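Local coordinates for ABM domain-containing protein (Deinococcus radiodurans, PDB 3E8O), which is of unknown function but is probably a monooxygenase of the antibiotic biosynthesis type, with a ferredoxin-like fold, at residues T47-V58 with L69-A79. Sequence-based numbering, arbitrary orientation. Where two conformers were deposited one is given.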
ATOM      1  N   THR A  47      13.715   8.511  -1.431  1.00 15.00           N
ATOM      2  CA  THR A  47      13.897   7.140  -1.940  1.00 14.81           C
ATOM      3  C   THR A  47      13.508   7.018  -3.381  1.00 15.43           C
ATOM      4  O   THR A  47      14.088   6.267  -4.165  1.00 17.00           O
ATOM      5  CB  THR A  47      13.130   6.101  -1.094  1.00 13.91           C
ATOM      6  OG1 THR A  47      13.555   6.200   0.258  1.00 17.08           O
ATOM      7  CG2 THR A  47      13.419   4.690  -1.567  1.00 16.58           C
ATOM      8  N   ARG A  48      12.508   7.773  -3.757  1.00 17.69           N
ATOM      9  CA  ARG A  48      12.037   7.749  -5.132  1.00 17.54           C
ATOM     10  C   ARG A  48      13.103   8.130  -6.119  1.00 19.15           C
ATOM     11  O   ARG A  48      12.964   7.863  -7.281  1.00 19.83           O
ATOM     12  CB  ARG A  48      10.886   8.725  -5.358  1.00 19.34           C
ATOM     13  CG  ARG A  48       9.615   8.236  -4.856  1.00 23.27           C
ATOM     14  CD  ARG A  48       8.602   9.361  -4.872  1.00 23.78           C
ATOM     15  NE  ARG A  48       7.467   8.890  -4.112  1.00 24.91           N
ATOM     16  CZ  ARG A  48       6.689   9.627  -3.337  1.00 24.49           C
ATOM     17  NH1 ARG A  48       6.968  10.941  -3.114  1.00 27.20           N
ATOM     18  NH2 ARG A  48       5.668   9.008  -2.737  1.00 17.54           N
ATOM     19  N   GLN A  49      14.119   8.831  -5.648  1.00 17.49           N
ATOM     20  CA  GLN A  49      15.204   9.276  -6.516  1.00 18.02           C
ATOM     21  C   GLN A  49      16.291   8.227  -6.766  1.00 16.60           C
ATOM     22  O   GLN A  49      17.185   8.415  -7.569  1.00 18.20           O
ATOM     23  CB  GLN A  49      15.889  10.501  -5.897  1.00 16.96           C
ATOM     24  CG  GLN A  49      14.944  11.658  -5.675  1.00 19.03           C
ATOM     25  CD  GLN A  49      15.621  12.806  -5.045  1.00 25.42           C
ATOM     26  OE1 GLN A  49      16.564  13.331  -5.617  1.00 27.70           O
ATOM     27  NE2 GLN A  49      15.159  13.232  -3.863  1.00 28.56           N
ATOM     28  N   GLU A  50      16.194   7.128  -6.060  1.00 14.89           N
ATOM     29  CA  GLU A  50      17.221   6.105  -6.084  1.00 14.06           C
ATOM     30  C   GLU A  50      17.177   5.151  -7.243  1.00 13.33           C
ATOM     31  O   GLU A  50      16.121   4.824  -7.794  1.00 13.45           O
ATOM     32  CB  GLU A  50      17.224   5.320  -4.754  1.00 13.01           C
ATOM     33  CG  GLU A  50      17.583   6.176  -3.555  1.00 14.83           C
ATOM     34  CD  GLU A  50      17.362   5.500  -2.209  1.00 14.99           C
ATOM     35  OE1 GLU A  50      17.322   4.245  -2.151  1.00 14.86           O
ATOM     36  OE2 GLU A  50      17.219   6.253  -1.190  1.00 18.93           O
ATOM     37  N   ASP A  51      18.365   4.685  -7.595  1.00 13.20           N
ATOM     38  CA  ASP A  51      18.499   3.679  -8.618  1.00 12.40           C
ATOM     39  C   ASP A  51      17.572   2.487  -8.310  1.00 11.28           C
ATOM     40  O   ASP A  51      17.563   1.946  -7.197  1.00 12.24           O
ATOM     41  CB  ASP A  51      19.963   3.159  -8.689  1.00 13.72           C
ATOM     42  CG  ASP A  51      20.964   4.211  -9.159  1.00 21.44           C
ATOM     43  OD1 ASP A  51      20.532   5.227  -9.798  1.00 21.74           O
ATOM     44  OD2 ASP A  51      22.193   3.993  -8.909  1.00 22.46           O
ATOM     45  N   GLY A  52      16.830   2.094  -9.320  1.00 10.00           N
ATOM     46  CA  GLY A  52      15.985   0.925  -9.220  1.00  9.74           C
ATOM     47  C   GLY A  52      14.675   1.099  -8.504  1.00 10.42           C
ATOM     48  O   GLY A  52      13.923   0.150  -8.432  1.00 11.00           O
ATOM     49  N   CYS A  53      14.403   2.295  -7.953  1.00 10.74           N
ATOM     50  CA  CYS A  53      13.150   2.536  -7.241  1.00 11.19           C
ATOM     51  C   CYS A  53      12.064   2.857  -8.235  1.00 11.41           C
ATOM     52  O   CYS A  53      12.068   3.937  -8.855  1.00 13.84           O
ATOM     53  CB  CYS A  53      13.274   3.636  -6.191  1.00 12.41           C
ATOM     54  SG  CYS A  53      11.768   3.775  -5.256  1.00 14.45           S
ATOM     55  N   LEU A  54      11.120   1.927  -8.370  1.00 10.96           N
ATOM     56  CA  LEU A  54      10.021   2.106  -9.329  1.00 11.38           C
ATOM     57  C   LEU A  54       8.773   2.694  -8.678  1.00 11.76           C
ATOM     58  O   LEU A  54       7.963   3.317  -9.327  1.00 15.05           O
ATOM     59  CB  LEU A  54       9.695   0.798 -10.001  1.00 11.01           C
ATOM     60  CG  LEU A  54      10.838   0.103 -10.749  1.00 12.91           C
ATOM     61  CD1 LEU A  54      10.487  -1.291 -11.209  1.00 13.90           C
ATOM     62  CD2 LEU A  54      11.325   1.007 -11.908  1.00 15.59           C
ATOM     63  N   LEU A  55       8.657   2.510  -7.380  1.00 10.23           N
ATOM     64  CA  LEU A  55       7.509   3.022  -6.620  1.00  9.92           C
ATOM     65  C   LEU A  55       7.883   3.073  -5.148  1.00  9.54           C
ATOM     66  O   LEU A  55       8.490   2.150  -4.623  1.00  9.83           O
ATOM     67  CB  LEU A  55       6.303   2.098  -6.743  1.00 11.66           C
ATOM     68  CG  LEU A  55       4.991   2.617  -6.137  1.00 12.30           C
ATOM     69  CD1 LEU A  55       4.434   3.808  -6.912  1.00 15.64           C
ATOM     70  CD2 LEU A  55       3.984   1.473  -6.078  1.00 16.26           C
ATOM     71  N   TYR A  56       7.512   4.146  -4.490  1.00  9.31           N
ATOM     72  CA  TYR A  56       7.666   4.264  -3.021  1.00  9.68           C
ATOM     73  C   TYR A  56       6.568   5.182  -2.521  1.00 10.41           C
ATOM     74  O   TYR A  56       6.583   6.378  -2.746  1.00 11.90           O
ATOM     75  CB  TYR A  56       9.044   4.801  -2.646  1.00  9.72           C
ATOM     76  CG  TYR A  56       9.417   4.556  -1.204  1.00 10.16           C
ATOM     77  CD1 TYR A  56       8.919   5.326  -0.199  1.00 12.44           C
ATOM     78  CD2 TYR A  56      10.360   3.604  -0.864  1.00 11.06           C
ATOM     79  CE1 TYR A  56       9.266   5.108   1.118  1.00 12.48           C
ATOM     80  CE2 TYR A  56      10.730   3.396   0.429  1.00 11.98           C
ATOM     81  CZ  TYR A  56      10.195   4.155   1.433  1.00 10.33           C
ATOM     82  OH  TYR A  56      10.505   4.006   2.764  1.00 13.86           O
ATOM     83  N   LEU A  57       5.584   4.579  -1.890  1.00  9.09           N
ATOM     84  CA  LEU A  57       4.432   5.276  -1.345  1.00  9.48           C
ATOM     85  C   LEU A  57       4.318   5.050   0.162  1.00  8.63           C
ATOM     86  O   LEU A  57       4.525   3.953   0.680  1.00 10.36           O
ATOM     87  CB  LEU A  57       3.131   4.749  -1.970  1.00 10.81           C
ATOM     88  CG  LEU A  57       2.962   4.863  -3.460  1.00 12.63           C
ATOM     89  CD1 LEU A  57       1.700   4.102  -3.922  1.00 11.22           C
ATOM     90  CD2 LEU A  57       2.933   6.304  -3.890  1.00 14.92           C
ATOM     91  N   VAL A  58       3.996   6.137   0.848  1.00  8.44           N
ATOM     92  CA  VAL A  58       3.746   6.103   2.264  1.00  9.46           C
ATOM     93  C   VAL A  58       2.307   6.564   2.476  1.00  9.38           C
ATOM     94  O   VAL A  58       1.873   7.566   1.895  1.00  9.31           O
ATOM     95  CB  VAL A  58       4.742   6.935   3.063  1.00  9.45           C
ATOM     96  CG1 VAL A  58       6.147   6.311   2.991  1.00  9.68           C
ATOM     97  CG2 VAL A  58       4.823   8.481   2.645  1.00 10.89           C
ATOM     98  N   LEU A  69       1.431   2.515   6.147  1.00  8.64           N
ATOM     99  CA  LEU A  69       1.894   1.536   5.182  0.50 10.17           C
ATOM    100  C   LEU A  69       3.010   2.141   4.332  1.00  9.10           C
ATOM    101  O   LEU A  69       2.946   3.313   3.947  1.00 10.33           O
ATOM    102  CB  LEU A  69       0.712   1.096   4.279  0.50 10.23           C
ATOM    103  CG  LEU A  69       0.849   0.005   3.208  0.50 11.52           C
ATOM    104  CD1 LEU A  69       1.184  -1.367   3.810  0.50 12.08           C
ATOM    105  CD2 LEU A  69      -0.452  -0.096   2.358  0.50 13.69           C
ATOM    106  N   ILE A  70       3.994   1.314   4.024  1.00  9.25           N
ATOM    107  CA  ILE A  70       5.087   1.647   3.141  1.00  9.76           C
ATOM    108  C   ILE A  70       5.028   0.623   2.006  1.00  9.57           C
ATOM    109  O   ILE A  70       5.209  -0.587   2.218  1.00 10.94           O
ATOM    110  CB  ILE A  70       6.476   1.631   3.799  1.00  9.46           C
ATOM    111  CG1 ILE A  70       6.549   2.451   5.094  1.00 10.57           C
ATOM    112  CG2 ILE A  70       7.512   2.099   2.808  1.00 10.70           C
ATOM    113  CD1 ILE A  70       7.874   2.393   5.808  1.00 11.96           C
ATOM    114  N   THR A  71       4.782   1.107   0.794  1.00  9.44           N
ATOM    115  CA  THR A  71       4.621   0.297  -0.413  1.00  8.81           C
ATOM    116  C   THR A  71       5.754   0.609  -1.368  1.00  8.50           C
ATOM    117  O   THR A  71       5.949   1.754  -1.746  1.00 10.15           O
ATOM    118  CB  THR A  71       3.274   0.594  -1.056  1.00 10.75           C
ATOM    119  OG1 THR A  71       2.245   0.370  -0.096  1.00 12.28           O
ATOM    120  CG2 THR A  71       3.026  -0.223  -2.334  1.00 12.97           C
ATOM    121  N   GLU A  72       6.522  -0.420  -1.728  1.00  8.88           N
ATOM    122  CA  GLU A  72       7.679  -0.181  -2.595  1.00  8.98           C
ATOM    123  C   GLU A  72       7.762  -1.202  -3.706  1.00  8.49           C
ATOM    124  O   GLU A  72       7.497  -2.362  -3.490  1.00  9.60           O
ATOM    125  CB  GLU A  72       9.021  -0.269  -1.799  1.00  9.32           C
ATOM    126  CG  GLU A  72       9.000   0.335  -0.419  1.00 10.34           C
ATOM    127  CD  GLU A  72      10.225   0.117   0.426  1.00  9.93           C
ATOM    128  OE1 GLU A  72      11.339   0.009  -0.142  1.00 11.03           O
ATOM    129  OE2 GLU A  72      10.083   0.109   1.685  1.00 11.93           O
ATOM    130  N   HIS A  73       8.179  -0.734  -4.878  1.00  9.27           N
ATOM    131  CA  HIS A  73       8.510  -1.611  -6.004  1.00 10.00           C
ATOM    132  C   HIS A  73       9.931  -1.302  -6.428  1.00  9.47           C
ATOM    133  O   HIS A  73      10.280  -0.155  -6.645  1.00 11.22           O
ATOM    134  CB  HIS A  73       7.590  -1.411  -7.218  1.00 10.12           C
ATOM    135  CG  HIS A  73       6.168  -1.746  -6.968  1.00 11.18           C
ATOM    136  ND1 HIS A  73       5.210  -1.538  -7.935  1.00 12.51           N
ATOM    137  CD2 HIS A  73       5.524  -2.238  -5.879  1.00 10.52           C
ATOM    138  CE1 HIS A  73       4.038  -1.926  -7.455  1.00 12.51           C
ATOM    139  NE2 HIS A  73       4.197  -2.341  -6.210  1.00 12.65           N
ATOM    140  N   TRP A  74      10.757  -2.336  -6.466  1.00  9.00           N
ATOM    141  CA  TRP A  74      12.187  -2.259  -6.841  1.00 10.03           C
ATOM    142  C   TRP A  74      12.436  -3.078  -8.074  1.00 11.04           C
ATOM    143  O   TRP A  74      11.893  -4.166  -8.249  1.00 10.20           O
ATOM    144  CB  TRP A  74      13.064  -2.776  -5.679  1.00 11.72           C
ATOM    145  CG  TRP A  74      13.038  -1.844  -4.493  1.00 10.74           C
ATOM    146  CD1 TRP A  74      12.215  -1.928  -3.404  1.00 10.86           C
ATOM    147  CD2 TRP A  74      13.805  -0.651  -4.326  1.00 10.78           C
ATOM    148  NE1 TRP A  74      12.402  -0.838  -2.588  1.00 10.99           N
ATOM    149  CE2 TRP A  74      13.388  -0.046  -3.120  1.00 11.12           C
ATOM    150  CE3 TRP A  74      14.798  -0.023  -5.088  1.00 11.23           C
ATOM    151  CZ2 TRP A  74      13.909   1.140  -2.668  1.00 13.03           C
ATOM    152  CZ3 TRP A  74      15.314   1.162  -4.622  1.00 11.48           C
ATOM    153  CH2 TRP A  74      14.875   1.727  -3.446  1.00 13.16           C
ATOM    154  N   ASP A  75      13.342  -2.602  -8.911  1.00 10.92           N
ATOM    155  CA  ASP A  75      13.613  -3.290 -10.175  1.00 12.31           C
ATOM    156  C   ASP A  75      14.117  -4.696  -9.957  1.00 12.37           C
ATOM    157  O   ASP A  75      13.840  -5.588 -10.708  1.00 14.22           O
ATOM    158  CB  ASP A  75      14.619  -2.508 -11.003  1.00 15.48           C
ATOM    159  CG  ASP A  75      14.838  -3.126 -12.320  1.00 23.37           C
ATOM    160  OD1 ASP A  75      13.900  -3.093 -13.151  1.00 31.27           O
ATOM    161  OD2 ASP A  75      15.923  -3.723 -12.483  1.00 24.95           O
ATOM    162  N   ASN A  76      14.922  -4.859  -8.902  1.00 12.61           N
ATOM    163  CA  ASN A  76      15.488  -6.161  -8.567  1.00 12.63           C
ATOM    164  C   ASN A  76      15.931  -6.154  -7.123  1.00 12.10           C
ATOM    165  O   ASN A  76      15.995  -5.112  -6.466  1.00 12.16           O
ATOM    166  CB  ASN A  76      16.622  -6.530  -9.511  1.00 13.71           C
ATOM    167  CG  ASN A  76      17.691  -5.473  -9.556  1.00 15.69           C
ATOM    168  OD1 ASN A  76      18.431  -5.310  -8.614  1.00 21.38           O
ATOM    169  ND2 ASN A  76      17.718  -4.682 -10.622  1.00 24.42           N
ATOM    170  N   LEU A  77      16.188  -7.351  -6.618  1.00 14.32           N
ATOM    171  CA  LEU A  77      16.618  -7.525  -5.237  1.00 14.42           C
ATOM    172  C   LEU A  77      17.887  -6.789  -4.901  1.00 14.75           C
ATOM    173  O   LEU A  77      18.019  -6.224  -3.824  1.00 14.39           O
ATOM    174  CB  LEU A  77      16.795  -8.990  -4.860  1.00 16.61           C
ATOM    175  CG  LEU A  77      15.550  -9.748  -4.497  1.00 20.83           C
ATOM    176  CD1 LEU A  77      15.861 -11.270  -4.390  1.00 24.51           C
ATOM    177  CD2 LEU A  77      14.954  -9.240  -3.192  1.00 20.81           C
ATOM    178  N   GLY A  78      18.800  -6.739  -5.862  1.00 15.28           N
ATOM    179  CA  GLY A  78      20.071  -6.072  -5.633  1.00 14.52           C
ATOM    180  C   GLY A  78      19.886  -4.575  -5.362  1.00 14.56           C
ATOM    181  O   GLY A  78      20.511  -4.003  -4.453  1.00 14.75           O
ATOM    182  N   ALA A  79      18.990  -3.941  -6.119  1.00 13.79           N
ATOM    183  CA  ALA A  79      18.707  -2.518  -5.935  1.00 13.49           C
ATOM    184  C   ALA A  79      18.086  -2.277  -4.572  1.00 11.91           C
ATOM    185  O   ALA A  79      18.360  -1.260  -3.909  1.00 13.07           O
ATOM    186  CB  ALA A  79      17.843  -1.958  -7.046  1.00 14.18           C
TER
HETATM  187  O   HOH W   1      19.146   1.106  -5.155  1.00 13.19           O
HETATM  188  O   HOH W   2       1.755   2.832   1.090  1.00 10.45           O
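Cys53 SG lies over one face of the Trp74 indole, 4.3 Å from the centroid of its six-membered ring. Asp51 O and Glu50 OE1 sit at the ring's edge; Glu50 OE1 is hydrogen-bonded to His83. Strands 53-61 and 67-74 form an antiparallel beta hairpin of the ferredoxin-like fold, with a classic bulge at Leu54 and Leu55. On the sheet face that carries Leu55, the His73 ring has Leu55 CD2 over its centre, a CH-pi contact 3.7 Å from the centroid. The His73 ring also meets His23 of the second subunit edge-to-face. Thr47 CB lies over one face of the Tyr56 ring, toward its rim. At the bulge, both N-H groups bond to His73 O, at 2.8 Å from Leu54 N and 3.2 Å from Leu55 N. Beyond it, Leu57 and Thr71 exchange two nearly straight backbone bonds. Tyr56 CG stands anti to the backbone N (chi1 -162°), which lays the phenol alongside Glu72, ring and carboxylate 41° apart. Tyr56 OH touches Ile70 CG2 and is hydrogen-bonded to an unidentified molecule, probably from the crystallisation liquor, that also lies near Glu72 and may mark a pocket. Glu72 is steadied by Trp74: NE1 donates to Glu72 OE1 at 2.8 Å. The oxygen lies in the indole plane, and the N-H reaches it on the anti side of the carboxylate, 16° out of that plane.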